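Local atomic coordinates of major allergen Dau c 1 (Daucus carota, PDB entry 2WQL), a protein that belongs to the Bet v 1 family of pathogenesis-related plant allergens, encloses a ligand pocket, and may bind small hydrophobic ligands, possibly including abscisic acid. Residues 53-58 with 66-71. The protein carries 4 engineered substitutions. Residues are numbered along the deposited sequence; the frame is centred on the assembly and turned at random.
Sequences VRIITL and TMTVRT. Engineered in segment 66-71: T66 (natural residue Ser).
M67 lays its side chain over I56, with its CG against I56 CB at 4.0 Å, and its terminal methyl reaches on to L58, CE lying 3.7 Å from CD1 of that leucine. I56 belongs to strand 53-57, one arm of an antiparallel beta hairpin whose other arm is strand 66-75, within the curved sheet of the Bet v 1 fold; L58 lies just past the end of the first arm. With chi1 at 71°, M67 CG is wedged between its own N and C, and the chain then bends at chi3, which swings CE toward the leucine.

Two hydrogen-bonded pairs hold the strands together. R54 and V69 exchange both backbone bonds, that from R54 N to V69 O measuring 2.9 Å. I56 and M67 repeat the arrangement, with I56 N 2.8 Å from M67 O. Between the two pairs T68 CA adds a CA-H...O contact to R54 O (3.3 Å).

R54, I56, M67 and V69 share the face that carries the pocket: V69 touches the bound o-acetaldehydyl-hexaethylene glycol, and I56 packs on Y39, another residue of that site. The R54 chain is stretched out as far as NE, and its guanidinium forms a salt bridge with D28 through NH2. T71 OG1 lies beside the guanidinium, roughly level with it, but is hydrogen-bonded to Y81 OH instead.

V53, I55, T57, T66 (engineered), T68 and R70 occupy the reverse face, where R70 NE pairs with D72. Here V53 sets CG1 anti to its backbone N (chi1 174°), bringing that methyl to 3.8 Å from T68 CG2.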
# COMPACT_ATOMS: atom_id res chain seq x y z
N VAL A 53 19.69 -6.91 -31.02
CA VAL A 53 18.55 -7.74 -31.38
C VAL A 53 18.84 -9.18 -30.93
O VAL A 53 19.87 -9.75 -31.25
CB VAL A 53 18.29 -7.71 -32.92
CG1 VAL A 53 17.22 -8.70 -33.29
CG2 VAL A 53 17.91 -6.32 -33.39
N ARG A 54 17.92 -9.75 -30.18
CA ARG A 54 18.05 -11.14 -29.72
C ARG A 54 16.98 -12.02 -30.35
O ARG A 54 15.79 -11.73 -30.25
CB ARG A 54 17.90 -11.21 -28.21
CG ARG A 54 19.04 -10.56 -27.43
CD ARG A 54 18.85 -10.73 -25.93
NE ARG A 54 20.06 -10.32 -25.22
CZ ARG A 54 20.34 -9.08 -24.85
NH1 ARG A 54 19.50 -8.09 -25.09
NH2 ARG A 54 21.48 -8.81 -24.23
N ILE A 55 17.41 -13.10 -30.99
CA ILE A 55 16.49 -14.11 -31.52
C ILE A 55 16.42 -15.28 -30.53
O ILE A 55 17.38 -16.03 -30.39
CB ILE A 55 16.91 -14.60 -32.92
CG1 ILE A 55 17.04 -13.41 -33.89
CG2 ILE A 55 15.91 -15.62 -33.47
CD1 ILE A 55 17.64 -13.74 -35.28
N ILE A 56 15.30 -15.40 -29.83
CA ILE A 56 15.15 -16.38 -28.76
C ILE A 56 14.24 -17.55 -29.19
O ILE A 56 13.20 -17.34 -29.84
CB ILE A 56 14.59 -15.72 -27.50
CG1 ILE A 56 15.57 -14.66 -26.99
CG2 ILE A 56 14.34 -16.75 -26.43
CD1 ILE A 56 14.94 -13.63 -26.06
N THR A 57 14.64 -18.76 -28.84
CA THR A 57 13.88 -19.97 -29.16
C THR A 57 13.68 -20.80 -27.90
O THR A 57 14.65 -21.13 -27.21
CB THR A 57 14.62 -20.83 -30.20
OG1 THR A 57 14.98 -20.02 -31.33
CG2 THR A 57 13.75 -21.96 -30.69
N LEU A 58 12.42 -21.12 -27.59
CA LEU A 58 12.08 -21.95 -26.43
C LEU A 58 11.87 -23.39 -26.88
O LEU A 58 11.75 -23.66 -28.07
CB LEU A 58 10.83 -21.41 -25.74
CG LEU A 58 11.00 -20.07 -25.02
CD1 LEU A 58 11.08 -18.97 -26.05
CD2 LEU A 58 9.85 -19.81 -24.05
N THR A 66 9.01 -19.04 -30.29
CA THR A 66 10.00 -18.09 -30.83
C THR A 66 9.63 -16.64 -30.56
O THR A 66 8.46 -16.26 -30.69
CB THR A 66 10.14 -18.21 -32.38
OG1 THR A 66 8.86 -18.00 -32.98
CG2 THR A 66 10.68 -19.56 -32.80
N MET A 67 10.63 -15.84 -30.19
CA MET A 67 10.47 -14.37 -30.11
C MET A 67 11.77 -13.64 -30.43
O MET A 67 12.85 -14.09 -30.07
CB MET A 67 9.95 -13.94 -28.74
CG MET A 67 10.91 -14.07 -27.62
SD MET A 67 10.06 -13.79 -26.04
CE MET A 67 9.92 -15.48 -25.42
N THR A 68 11.62 -12.52 -31.15
CA THR A 68 12.73 -11.66 -31.54
C THR A 68 12.52 -10.34 -30.83
O THR A 68 11.49 -9.70 -31.01
CB THR A 68 12.74 -11.42 -33.06
OG1 THR A 68 12.89 -12.67 -33.73
CG2 THR A 68 13.86 -10.48 -33.48
N VAL A 69 13.51 -9.93 -30.03
CA VAL A 69 13.40 -8.74 -29.18
C VAL A 69 14.51 -7.74 -29.47
O VAL A 69 15.68 -8.09 -29.40
CB VAL A 69 13.46 -9.14 -27.70
CG1 VAL A 69 13.32 -7.91 -26.79
CG2 VAL A 69 12.39 -10.16 -27.41
N ARG A 70 14.13 -6.50 -29.78
CA ARG A 70 15.08 -5.43 -30.04
C ARG A 70 15.21 -4.57 -28.80
O ARG A 70 14.22 -4.26 -28.17
CB ARG A 70 14.58 -4.57 -31.20
CG ARG A 70 15.43 -3.37 -31.53
CD ARG A 70 14.83 -2.57 -32.68
NE ARG A 70 13.58 -1.94 -32.26
CZ ARG A 70 12.47 -1.87 -33.00
NH1 ARG A 70 12.42 -2.38 -34.21
NH2 ARG A 70 11.40 -1.28 -32.50
N THR A 71 16.44 -4.19 -28.45
CA THR A 71 16.68 -3.22 -27.38
C THR A 71 16.63 -1.82 -27.99
O THR A 71 17.41 -1.53 -28.88
CB THR A 71 18.08 -3.40 -26.74
OG1 THR A 71 18.24 -4.73 -26.23
CG2 THR A 71 18.30 -2.37 -25.60